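Local coordinates for oligopeptide-binding protein oppA (Lactococcus lactis, PDB 3DRF), which binds oligopeptides in a voluminous cavity as the receptor of the OppABCDF ABC transporter, for their uptake, at residues D391-N396 against R402-K407; T161-D164 against K169-K172; N347-G352 against D419-T424; E478-D483 against D507-K512. One frame throughout, in Å; residues are numbered along the deposited sequence.

In the fold
Along the chain contact 2 closes first, contact 1 lies between the two segments of contact 3, and contact 4 comes last. Contact 2 is on the edge of a four-stranded antiparallel sheet, on the opposite side of the chain's centre from contacts 1 and 3. Contact 1 is a beta hairpin of the mixed sheet that includes strand 407-414. Its centre is about 33 Å from that of contact 3, which joins the end of helix 342-349 to the start of helix 422-435. Contact 4 is buried, with its centre about 27 Å from that of contact 2. Its residue Asp-483 touches the bound peptide. No two contacts touch; they lie in separate parts of this Venus-flytrap receptor, here in its closed form.

Contact 1: residues D391-N396 against R402-K407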
loop_
_atom_site.group_PDB
_atom_site.type_symbol
_atom_site.label_atom_id
_atom_site.label_comp_id
_atom_site.label_asym_id
_atom_site.label_seq_id
_atom_site.Cartn_x
_atom_site.Cartn_y
_atom_site.Cartn_z
ATOM N N ASP A 391 24.120 -21.686 15.002
ATOM C CA ASP A 391 23.698 -20.672 15.962
ATOM C C ASP A 391 23.289 -21.235 17.325
ATOM O O ASP A 391 22.832 -20.566 18.129
ATOM C CB ASP A 391 22.544 -19.812 15.354
ATOM C CG ASP A 391 22.342 -18.500 16.056
ATOM O OD1 ASP A 391 23.274 -17.807 16.312
ATOM O OD2 ASP A 391 21.240 -18.240 16.457
ATOM N N GLY A 392 23.503 -22.512 17.550
ATOM C CA GLY A 392 23.230 -23.089 18.855
ATOM C C GLY A 392 21.799 -23.509 19.130
ATOM O O GLY A 392 21.441 -23.695 20.225
ATOM N N TRP A 393 20.977 -23.560 18.089
ATOM C CA TRP A 393 19.598 -24.016 18.232
ATOM C C TRP A 393 19.611 -25.543 17.940
ATOM O O TRP A 393 19.387 -25.935 16.851
ATOM C CB TRP A 393 18.685 -23.217 17.271
ATOM C CG TRP A 393 18.366 -21.820 17.748
ATOM C CD1 TRP A 393 18.963 -20.657 17.363
ATOM C CD2 TRP A 393 17.425 -21.479 18.762
ATOM N NE1 TRP A 393 18.446 -19.616 18.073
ATOM C CE2 TRP A 393 17.498 -20.066 18.940
ATOM C CE3 TRP A 393 16.551 -22.218 19.556
ATOM C CZ2 TRP A 393 16.721 -19.397 19.834
ATOM C CZ3 TRP A 393 15.767 -21.550 20.463
ATOM C CH2 TRP A 393 15.861 -20.121 20.586
ATOM N N LYS A 394 19.906 -26.320 18.973
ATOM C CA LYS A 394 20.130 -27.762 18.835
ATOM C C LYS A 394 18.831 -28.525 18.814
ATOM O O LYS A 394 17.979 -28.287 19.589
ATOM C CB LYS A 394 20.969 -28.213 20.027
ATOM C CG LYS A 394 21.326 -29.715 19.998
ATOM C CD LYS A 394 22.318 -30.044 21.185
ATOM C CE LYS A 394 22.334 -31.570 21.475
ATOM N NZ LYS A 394 22.859 -32.357 20.346
ATOM N N LEU A 395 18.735 -29.433 17.899
ATOM C CA LEU A 395 17.567 -30.280 17.797
ATOM C C LEU A 395 17.376 -31.237 18.986
ATOM O O LEU A 395 18.236 -31.989 19.331
ATOM C CB LEU A 395 17.670 -31.085 16.494
ATOM C CG LEU A 395 16.459 -31.894 16.084
ATOM C CD1 LEU A 395 15.240 -30.981 15.726
ATOM C CD2 LEU A 395 16.796 -32.663 14.842
ATOM N N ASN A 396 16.205 -31.178 19.584
ATOM C CA ASN A 396 15.776 -32.189 20.532
ATOM C C ASN A 396 15.124 -33.313 19.733
ATOM O O ASN A 396 14.035 -33.171 19.215
ATOM C CB ASN A 396 14.783 -31.572 21.539
ATOM C CG ASN A 396 14.325 -32.554 22.614
ATOM O OD1 ASN A 396 14.321 -33.733 22.455
ATOM N ND2 ASN A 396 13.921 -32.020 23.714
ATOM N N ARG A 402 13.885 -27.617 17.913
ATOM C CA ARG A 402 15.141 -27.064 18.414
ATOM C C ARG A 402 14.990 -26.237 19.676
ATOM O O ARG A 402 13.931 -25.734 19.933
ATOM C CB ARG A 402 15.803 -26.229 17.319
ATOM C CG ARG A 402 16.234 -27.077 16.062
ATOM C CD ARG A 402 16.718 -26.134 14.959
ATOM N NE ARG A 402 17.094 -26.882 13.748
ATOM C CZ ARG A 402 18.255 -27.492 13.565
ATOM N NH1 ARG A 402 19.174 -27.378 14.478
ATOM N NH2 ARG A 402 18.532 -28.106 12.439
ATOM N N GLU A 403 16.084 -26.166 20.439
ATOM C CA GLU A 403 16.120 -25.467 21.719
ATOM C C GLU A 403 17.494 -24.783 21.882
ATOM O O GLU A 403 18.458 -25.227 21.384
ATOM C CB GLU A 403 15.945 -26.458 22.880
ATOM C CG GLU A 403 14.685 -27.330 22.832
ATOM C CD GLU A 403 14.597 -28.323 23.975
ATOM O OE1 GLU A 403 15.444 -28.227 24.848
ATOM O OE2 GLU A 403 13.716 -29.096 23.974
ATOM N N LYS A 404 17.505 -23.705 22.647
ATOM C CA LYS A 404 18.723 -23.004 23.000
ATOM C C LYS A 404 18.626 -22.649 24.475
ATOM O O LYS A 404 17.760 -21.900 24.851
ATOM C CB LYS A 404 18.905 -21.751 22.158
ATOM C CG LYS A 404 20.231 -21.002 22.502
ATOM C CD LYS A 404 20.360 -19.693 21.777
ATOM C CE LYS A 404 20.858 -19.946 20.380
ATOM N NZ LYS A 404 21.316 -18.683 19.651
ATOM N N ASP A 405 19.513 -23.229 25.274
ATOM C CA ASP A 405 19.531 -23.059 26.716
ATOM C C ASP A 405 18.150 -23.255 27.309
ATOM O O ASP A 405 17.701 -22.455 28.097
ATOM C CB ASP A 405 20.070 -21.674 27.074
ATOM C CG ASP A 405 20.444 -21.562 28.576
ATOM O OD1 ASP A 405 20.804 -22.576 29.230
ATOM O OD2 ASP A 405 20.320 -20.442 29.077
ATOM N N GLY A 406 17.492 -24.332 26.933
ATOM C CA GLY A 406 16.158 -24.643 27.395
ATOM C C GLY A 406 14.961 -23.932 26.727
ATOM O O GLY A 406 13.875 -24.371 26.920
ATOM N N LYS A 407 15.183 -22.833 26.023
ATOM C CA LYS A 407 14.102 -22.125 25.274
ATOM C C LYS A 407 13.733 -22.952 24.022
ATOM O O LYS A 407 14.573 -23.237 23.253
ATOM C CB LYS A 407 14.592 -20.719 24.866
ATOM C CG LYS A 407 13.675 -19.874 23.960
ATOM C CD LYS A 407 12.201 -19.783 24.317
ATOM C CE LYS A 407 11.499 -18.710 23.420
ATOM N NZ LYS A 407 10.100 -18.286 23.852
#
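Lys-404 NZ is gripped by two oxygens of Asp-391, at the root of the beta hairpin formed by strands 394-396 and 401-404. It lies 2.9 Å from the backbone O of Asp-391 and 3.2 Å from OD2, where it forms a salt bridge from above the carboxylate plane. Asp-329 is a further salt-bridge partner of this ammonium and also accepts from Trp-393 NE1. The lysine chain passes over one face of the indole. Its CB makes a CH-pi contact, 3.5 Å from the centroid of the six-membered ring, and a bend at chi3 (-81°) carries the amine past NE1 to the aspartate. Without the indole, as with an alanine at Trp-393, the lysine chain is likely to lose its flat support and Asp-329 its N-H donor. Gly-392, at positive phi, is the C-prime residue of a Schellman motif that ends helix 381-390. Arg-402 NH1 donates in its own plane to Trp-393 O at 2.8 Å, and also pairs with Asp-389. Glu-403 N donates to Lys-394 O in the hairpin's hydrogen-bonded pair; the return bond from Lys-394 N is weak. Farther along, Asn-396 ND2 gives Glu-403 OE2 a nearly straight bond of 2.9 Å, at 173°.

Contact 2: residues T161-D164 against K169-K172; sequences TFPD and KVIK
An antiparallel strand pair at the edge of a four-stranded sheet holds this contact: Thr-161, in the outermost strand 160-161, faces Lys-172 of strand 170-174. The two residues are a hydrogen-bonded pair. Thr-161 N donates to Lys-172 O at 3.1 Å, and Lys-172 N returns a bond to Thr-161 O at 2.9 Å. The two side chains run alongside each other. Thr-161 OG1 sits between its backbone N and carbonyl carbon (chi1 59°), which brings it next to CB and CD of the lysine. Two waters bind this hydroxyl. One donates to Lys-172 O, and the other accepts from Lys-172 NZ. Next along, the side chains of Phe-162 and Ile-171 keep a common direction, with CE1 of the ring 4.1 Å from CG2 of the isoleucine. Both side chains rest on Ala-116 of helix 116-127, so this face of the sheet is covered by the helix. Pro-163 and Val-170 lie on the same side as Thr-161 and Lys-172. The proline ring lies across the valine, and proline CG meets valine CG1 at 3.7 Å. Past the proline the backbones part, and water takes over. One water accepts from Asp-164 N and donates to Val-170 O. Another donates to Asp-164 OD2 at 2.6 Å and accepts from Lys-169 N at 2.9 Å.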
loop_
_atom_site.group_PDB
_atom_site.type_symbol
_atom_site.label_atom_id
_atom_site.label_comp_id
_atom_site.label_asym_id
_atom_site.label_seq_id
_atom_site.Cartn_x
_atom_site.Cartn_y
_atom_site.Cartn_z
ATOM N N THR A 161 3.042 27.646 2.183
ATOM C CA THR A 161 2.501 29.001 2.098
ATOM C C THR A 161 1.646 29.145 0.824
ATOM O O THR A 161 1.620 28.298 -0.048
ATOM C CB THR A 161 3.643 30.071 2.152
ATOM O OG1 THR A 161 4.562 29.861 1.060
ATOM C CG2 THR A 161 4.409 30.054 3.499
ATOM N N PHE A 162 0.950 30.272 0.785
ATOM C CA PHE A 162 -0.111 30.488 -0.207
ATOM C C PHE A 162 0.098 31.816 -0.940
ATOM O O PHE A 162 -0.356 32.845 -0.476
ATOM C CB PHE A 162 -1.488 30.476 0.466
ATOM C CG PHE A 162 -1.672 29.298 1.421
ATOM C CD1 PHE A 162 -1.690 28.005 0.946
ATOM C CD2 PHE A 162 -1.799 29.496 2.780
ATOM C CE1 PHE A 162 -1.905 26.942 1.805
ATOM C CE2 PHE A 162 -1.977 28.431 3.641
ATOM C CZ PHE A 162 -2.046 27.159 3.127
ATOM N N PRO A 163 0.738 31.774 -2.100
ATOM C CA PRO A 163 1.035 33.007 -2.836
ATOM C C PRO A 163 -0.201 33.808 -3.226
ATOM O O PRO A 163 -0.031 34.967 -3.429
ATOM C CB PRO A 163 1.757 32.505 -4.079
ATOM C CG PRO A 163 2.347 31.170 -3.711
ATOM C CD PRO A 163 1.415 30.586 -2.694
ATOM N N ASP A 164 -1.381 33.206 -3.334
ATOM C CA ASP A 164 -2.623 33.963 -3.634
ATOM C C ASP A 164 -3.649 33.727 -2.533
ATOM O O ASP A 164 -4.805 33.754 -2.768
ATOM C CB ASP A 164 -3.142 33.631 -5.041
ATOM C CG ASP A 164 -4.258 34.608 -5.508
ATOM O OD1 ASP A 164 -4.271 35.774 -5.128
ATOM O OD2 ASP A 164 -5.118 34.114 -6.245
ATOM N N LYS A 169 -5.565 29.539 -5.443
ATOM C CA LYS A 169 -5.367 28.255 -6.137
ATOM C C LYS A 169 -3.903 27.757 -6.123
ATOM O O LYS A 169 -3.618 26.754 -6.681
ATOM C CB LYS A 169 -5.895 28.391 -7.594
ATOM C CG LYS A 169 -7.400 28.605 -7.716
ATOM C CD LYS A 169 -8.165 27.317 -7.449
ATOM C CE LYS A 169 -9.706 27.612 -7.536
ATOM N NZ LYS A 169 -10.473 26.346 -7.666
ATOM N N VAL A 170 -3.042 28.500 -5.449
ATOM C CA VAL A 170 -1.578 28.221 -5.492
ATOM C C VAL A 170 -1.028 27.904 -4.101
ATOM O O VAL A 170 -1.306 28.540 -3.156
ATOM C CB VAL A 170 -0.798 29.428 -6.116
ATOM C CG1 VAL A 170 0.720 29.087 -6.290
ATOM C CG2 VAL A 170 -1.434 29.871 -7.473
ATOM N N ILE A 171 -0.225 26.851 -4.054
ATOM C CA ILE A 171 0.490 26.447 -2.844
ATOM C C ILE A 171 1.992 26.274 -3.142
ATOM O O ILE A 171 2.363 25.630 -4.044
ATOM C CB ILE A 171 -0.037 25.091 -2.280
ATOM C CG1 ILE A 171 -1.585 25.080 -2.272
ATOM C CG2 ILE A 171 0.495 24.945 -0.815
ATOM C CD1 ILE A 171 -2.216 24.296 -3.514
ATOM N N LYS A 172 2.807 26.907 -2.330
ATOM C CA LYS A 172 4.261 26.718 -2.363
ATOM C C LYS A 172 4.672 25.811 -1.206
ATOM O O LYS A 172 4.384 26.076 -0.067
ATOM C CB LYS A 172 4.975 28.071 -2.169
ATOM C CG LYS A 172 6.511 28.004 -2.188
ATOM C CD LYS A 172 7.128 29.415 -1.861
ATOM C CE LYS A 172 8.378 29.252 -0.974
ATOM N NZ LYS A 172 8.999 30.597 -0.655
HETATM O O HOH W 1 6.482 27.889 1.456
HETATM O O HOH W 2 6.861 31.731 0.972
HETATM O O HOH W 3 -2.925 30.705 -3.147
HETATM O O HOH W 4 -5.179 31.725 -7.272
#

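Contact 3: residues N347-G352 against D419-T424; sequences NKFSNG and DANAET
The backbones of Phe-349 and Asn-421 stay well apart, with a CA-CA distance of 7.9 Å, and no hydrogen bond crosses between 347-352 and 419-424. Side chains close the gap. The amide of Asn-421 lies against the CD1-CE1 side of the Phe-349 ring, with the two planes 36° apart. Asn-421 CG is anti to its own carbonyl carbon (chi1 -52°), which turns the amide toward the ring. Its ND2 comes within 3.2 Å of CD1, and its CG is 3.4 Å from the same carbon. CB of Asn-421 stands over the ring face in a CH-pi contact, 4.1 Å from the centroid and 27° off the normal. Lys-348 CG covers the opposite face, 3.7 Å above the plane, and the ring is sandwiched between the two. The contact thus joins the last turn of helix 342-349 to the entry of helix 422-435, two surface elements distant in sequence. A type I turn from Asp-419 to Ala-422 leads into the second helix. Within it, Asp-419 OD1 accepts from Asn-421 N at 2.9 Å, a capping bond that probably helps to hold Asn-421 against the ring. The other carboxylate oxygen of Asp-419 accepts from Ser-281 OG. Cutting Phe-349 back to an alanine is likely to open a gap between the two helix ends and leave the Asn-421 amide without its aromatic neighbour. At the far end of the ring, CZ meets the methyl CG2 of Thr-424 at 4.2 Å.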
loop_
_atom_site.group_PDB
_atom_site.type_symbol
_atom_site.label_atom_id
_atom_site.label_comp_id
_atom_site.label_asym_id
_atom_site.label_seq_id
_atom_site.Cartn_x
_atom_site.Cartn_y
_atom_site.Cartn_z
ATOM N N ASN A 347 3.649 -22.429 -8.212
ATOM C CA ASN A 347 3.449 -23.413 -9.315
ATOM C C ASN A 347 2.107 -24.131 -9.155
ATOM O O ASN A 347 1.409 -24.305 -10.095
ATOM C CB ASN A 347 4.628 -24.427 -9.374
ATOM C CG ASN A 347 5.934 -23.797 -9.829
ATOM O OD1 ASN A 347 5.949 -22.763 -10.360
ATOM N ND2 ASN A 347 7.022 -24.490 -9.614
ATOM N N LYS A 348 1.771 -24.509 -7.939
ATOM C CA LYS A 348 0.550 -25.274 -7.669
ATOM C C LYS A 348 -0.727 -24.451 -7.787
ATOM O O LYS A 348 -1.713 -24.951 -8.230
ATOM C CB LYS A 348 0.631 -25.858 -6.263
ATOM C CG LYS A 348 -0.628 -26.713 -5.885
ATOM C CD LYS A 348 -0.351 -27.597 -4.632
ATOM C CE LYS A 348 -1.599 -28.405 -4.206
ATOM N NZ LYS A 348 -1.255 -29.140 -3.004
ATOM N N PHE A 349 -0.682 -23.199 -7.349
ATOM C CA PHE A 349 -1.916 -22.428 -7.149
ATOM C C PHE A 349 -2.085 -21.175 -7.991
ATOM O O PHE A 349 -3.179 -20.759 -8.150
ATOM C CB PHE A 349 -2.073 -22.023 -5.660
ATOM C CG PHE A 349 -2.181 -23.183 -4.683
ATOM C CD1 PHE A 349 -3.342 -23.957 -4.619
ATOM C CD2 PHE A 349 -1.159 -23.468 -3.787
ATOM C CE1 PHE A 349 -3.438 -24.971 -3.732
ATOM C CE2 PHE A 349 -1.271 -24.483 -2.897
ATOM C CZ PHE A 349 -2.439 -25.224 -2.858
ATOM N N SER A 350 -1.014 -20.538 -8.455
ATOM C CA SER A 350 -1.122 -19.135 -8.962
ATOM C C SER A 350 -1.423 -18.999 -10.470
ATOM O O SER A 350 -1.487 -17.919 -10.971
ATOM C CB SER A 350 0.127 -18.289 -8.607
ATOM O OG SER A 350 1.155 -18.476 -9.560
ATOM N N ASN A 351 -1.538 -20.118 -11.186
ATOM C CA ASN A 351 -1.834 -20.062 -12.641
ATOM C C ASN A 351 -0.869 -19.186 -13.421
ATOM O O ASN A 351 -1.234 -18.521 -14.327
ATOM C CB ASN A 351 -3.296 -19.653 -12.880
ATOM C CG ASN A 351 -4.224 -20.665 -12.356
ATOM O OD1 ASN A 351 -4.122 -21.814 -12.713
ATOM N ND2 ASN A 351 -5.089 -20.287 -11.497
ATOM N N GLY A 352 0.393 -19.218 -13.000
ATOM C CA GLY A 352 1.433 -18.453 -13.668
ATOM C C GLY A 352 1.505 -16.960 -13.340
ATOM O O GLY A 352 2.377 -16.312 -13.842
ATOM N N ASP A 419 -8.102 -16.875 -0.088
ATOM C CA ASP A 419 -8.965 -17.699 -0.943
ATOM C C ASP A 419 -9.085 -19.105 -0.374
ATOM O O ASP A 419 -8.681 -19.379 0.716
ATOM C CB ASP A 419 -8.439 -17.711 -2.411
ATOM C CG ASP A 419 -7.089 -18.421 -2.592
ATOM O OD1 ASP A 419 -6.639 -19.113 -1.725
ATOM O OD2 ASP A 419 -6.488 -18.242 -3.662
ATOM N N ALA A 420 -9.720 -19.976 -1.149
ATOM C CA ALA A 420 -9.993 -21.331 -0.669
ATOM C C ALA A 420 -8.734 -22.159 -0.348
ATOM O O ALA A 420 -8.820 -23.110 0.290
ATOM C CB ALA A 420 -10.872 -22.090 -1.686
ATOM N N ASN A 421 -7.592 -21.712 -0.838
ATOM C CA ASN A 421 -6.335 -22.404 -0.577
ATOM C C ASN A 421 -5.499 -21.842 0.590
ATOM O O ASN A 421 -4.442 -22.378 0.917
ATOM C CB ASN A 421 -5.464 -22.394 -1.826
ATOM C CG ASN A 421 -6.199 -22.911 -3.066
ATOM O OD1 ASN A 421 -6.828 -23.916 -3.003
ATOM N ND2 ASN A 421 -5.989 -22.258 -4.163
ATOM N N ALA A 422 -5.957 -20.747 1.197
ATOM C CA ALA A 422 -5.130 -20.056 2.196
ATOM C C ALA A 422 -4.784 -20.932 3.407
ATOM O O ALA A 422 -3.696 -20.915 3.871
ATOM C CB ALA A 422 -5.825 -18.735 2.639
ATOM N N GLU A 423 -5.733 -21.719 3.887
ATOM C CA GLU A 423 -5.463 -22.618 5.023
ATOM C C GLU A 423 -4.408 -23.684 4.645
ATOM O O GLU A 423 -3.483 -23.921 5.382
ATOM C CB GLU A 423 -6.743 -23.352 5.496
ATOM C CG GLU A 423 -7.866 -22.530 5.984
ATOM C CD GLU A 423 -7.905 -22.458 7.475
ATOM O OE1 GLU A 423 -6.980 -22.974 8.166
ATOM O OE2 GLU A 423 -8.894 -21.829 7.872
ATOM N N THR A 424 -4.589 -24.248 3.477
ATOM C CA THR A 424 -3.678 -25.257 2.939
ATOM C C THR A 424 -2.248 -24.686 2.831
ATOM O O THR A 424 -1.299 -25.276 3.235
ATOM C CB THR A 424 -4.174 -25.742 1.549
ATOM O OG1 THR A 424 -5.427 -26.415 1.729
ATOM C CG2 THR A 424 -3.197 -26.736 0.937
#

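Contact 4: residues E478-D483 against D507-K512; sequences EPSQQD and DIDSAK
Ser-480 and Asp-509 form the tight part of this buried contact. Ser-480 OG donates to Asp-509 OD2 at 2.7 Å and uses the syn lone pair of that oxygen. Tyr-189 OH also donates to OD2. The serine hydroxyl reaches it because OG is anti to the backbone N (chi1 -175°). CG of Gln-482 presses on OD2, at 3.4 Å. Gln-482 and Asp-509 approach from facing sides, while the glutamine's polar end has its main partner in Asn-506. Only 134 Å² is buried in all, and the rest of the contact is looser. Ile-508 CG2 is 4.4 Å from Ser-480 OG. Beyond Asp-509 the chain turns away: Ser-510 bonds back to Asp-507 O, and Ala-511 and Lys-512 are exposed. The contact joins the loop before helix 482-485 and its first residue to the end of helix 499-508. Asp-483, in the first turn of the shorter helix, packs on a polar side chain of the bound peptide. Asp-509 OD1 forms a salt bridge with Arg-519. That arginine also pairs with Glu-478, whose OE1 accepts from Ser-480 N at 3.0 Å. Shared by two nearby carboxylates, the arginine probably offsets their mutual repulsion and favours the charged form of the buried Asp-509.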
loop_
_atom_site.group_PDB
_atom_site.type_symbol
_atom_site.label_atom_id
_atom_site.label_comp_id
_atom_site.label_asym_id
_atom_site.label_seq_id
_atom_site.Cartn_x
_atom_site.Cartn_y
_atom_site.Cartn_z
ATOM N N GLU A 478 6.382 5.186 -7.259
ATOM C CA GLU A 478 7.799 5.580 -7.315
ATOM C C GLU A 478 8.527 4.572 -6.409
ATOM O O GLU A 478 8.024 4.263 -5.362
ATOM C CB GLU A 478 7.913 7.025 -6.795
ATOM C CG GLU A 478 9.187 7.772 -7.268
ATOM C CD GLU A 478 10.463 7.336 -6.538
ATOM O OE1 GLU A 478 10.351 6.965 -5.362
ATOM O OE2 GLU A 478 11.455 7.364 -7.182
ATOM N N PRO A 479 9.684 4.103 -6.811
ATOM C CA PRO A 479 10.238 2.906 -6.114
ATOM C C PRO A 479 10.821 3.044 -4.667
ATOM O O PRO A 479 11.045 2.056 -4.042
ATOM C CB PRO A 479 11.339 2.410 -7.080
ATOM C CG PRO A 479 11.685 3.626 -7.911
ATOM C CD PRO A 479 10.345 4.313 -8.120
ATOM N N SER A 480 11.075 4.266 -4.218
ATOM C CA SER A 480 11.561 4.463 -2.839
ATOM C C SER A 480 10.589 3.833 -1.823
ATOM O O SER A 480 9.408 3.970 -1.925
ATOM C CB SER A 480 11.727 5.966 -2.562
ATOM O OG SER A 480 12.301 6.080 -1.252
ATOM N N GLN A 481 11.174 3.145 -0.866
ATOM C CA GLN A 481 10.413 2.469 0.193
ATOM C C GLN A 481 10.552 3.123 1.571
ATOM O O GLN A 481 10.286 2.520 2.548
ATOM C CB GLN A 481 10.729 0.963 0.240
ATOM C CG GLN A 481 10.372 0.332 -1.156
ATOM C CD GLN A 481 10.477 -1.188 -1.135
ATOM O OE1 GLN A 481 11.195 -1.781 -0.339
ATOM N NE2 GLN A 481 9.768 -1.808 -2.033
ATOM N N GLN A 482 10.913 4.403 1.598
ATOM C CA GLN A 482 10.850 5.200 2.847
ATOM C C GLN A 482 9.515 5.069 3.526
ATOM O O GLN A 482 9.485 5.007 4.708
ATOM C CB GLN A 482 11.083 6.715 2.562
ATOM C CG GLN A 482 12.550 7.049 2.068
ATOM C CD GLN A 482 13.522 7.237 3.244
ATOM O OE1 GLN A 482 13.246 6.899 4.329
ATOM N NE2 GLN A 482 14.691 7.752 2.958
ATOM N N ASP A 483 8.422 5.030 2.753
ATOM C CA ASP A 483 7.090 5.089 3.383
ATOM C C ASP A 483 6.623 3.692 3.871
ATOM O O ASP A 483 5.641 3.587 4.499
ATOM C CB ASP A 483 6.097 5.775 2.419
ATOM C CG ASP A 483 6.394 7.292 2.229
ATOM O OD1 ASP A 483 7.215 7.821 2.891
ATOM O OD2 ASP A 483 5.693 7.829 1.402
ATOM N N ASP A 507 20.205 7.040 1.236
ATOM C CA ASP A 507 21.138 7.126 0.069
ATOM C C ASP A 507 20.365 7.091 -1.268
ATOM O O ASP A 507 20.695 7.808 -2.170
ATOM C CB ASP A 507 22.217 6.035 0.189
ATOM C CG ASP A 507 23.439 6.335 -0.646
ATOM O OD1 ASP A 507 23.836 7.485 -0.707
ATOM O OD2 ASP A 507 24.001 5.426 -1.165
ATOM N N ILE A 508 19.341 6.239 -1.346
ATOM C CA ILE A 508 18.487 6.115 -2.539
ATOM C C ILE A 508 17.858 7.458 -2.950
ATOM O O ILE A 508 17.683 7.745 -4.101
ATOM C CB ILE A 508 17.438 5.010 -2.286
ATOM C CG1 ILE A 508 18.108 3.622 -2.458
ATOM C CG2 ILE A 508 16.196 5.196 -3.200
ATOM C CD1 ILE A 508 17.271 2.441 -1.822
ATOM N N ASP A 509 17.544 8.249 -1.940
ATOM C CA ASP A 509 16.836 9.529 -2.182
ATOM C C ASP A 509 17.728 10.746 -1.968
ATOM O O ASP A 509 17.277 11.823 -1.979
ATOM C CB ASP A 509 15.529 9.642 -1.307
ATOM C CG ASP A 509 14.460 8.642 -1.692
ATOM O OD1 ASP A 509 14.468 8.179 -2.800
ATOM O OD2 ASP A 509 13.688 8.331 -0.833
ATOM N N SER A 510 19.022 10.533 -1.811
ATOM C CA SER A 510 19.975 11.611 -1.602
ATOM C C SER A 510 20.255 12.427 -2.899
ATOM O O SER A 510 19.934 12.028 -3.978
ATOM C CB SER A 510 21.309 11.025 -1.068
ATOM O OG SER A 510 22.054 10.373 -2.066
ATOM N N ALA A 511 20.901 13.574 -2.663
ATOM C CA ALA A 511 21.367 14.445 -3.763
ATOM C C ALA A 511 22.324 13.690 -4.699
ATOM O O ALA A 511 22.265 13.884 -5.840
ATOM C CB ALA A 511 22.049 15.741 -3.179
ATOM N N LYS A 512 23.111 12.753 -4.138
ATOM C CA LYS A 512 24.000 11.940 -4.998
ATOM C C LYS A 512 23.202 11.055 -5.965
ATOM O O LYS A 512 23.626 10.802 -7.028
ATOM C CB LYS A 512 24.935 11.069 -4.131
ATOM C CG LYS A 512 25.988 11.912 -3.367
ATOM C CD LYS A 512 26.844 11.014 -2.375
ATOM C CE LYS A 512 27.681 11.880 -1.449
ATOM N NZ LYS A 512 28.648 11.088 -0.647
#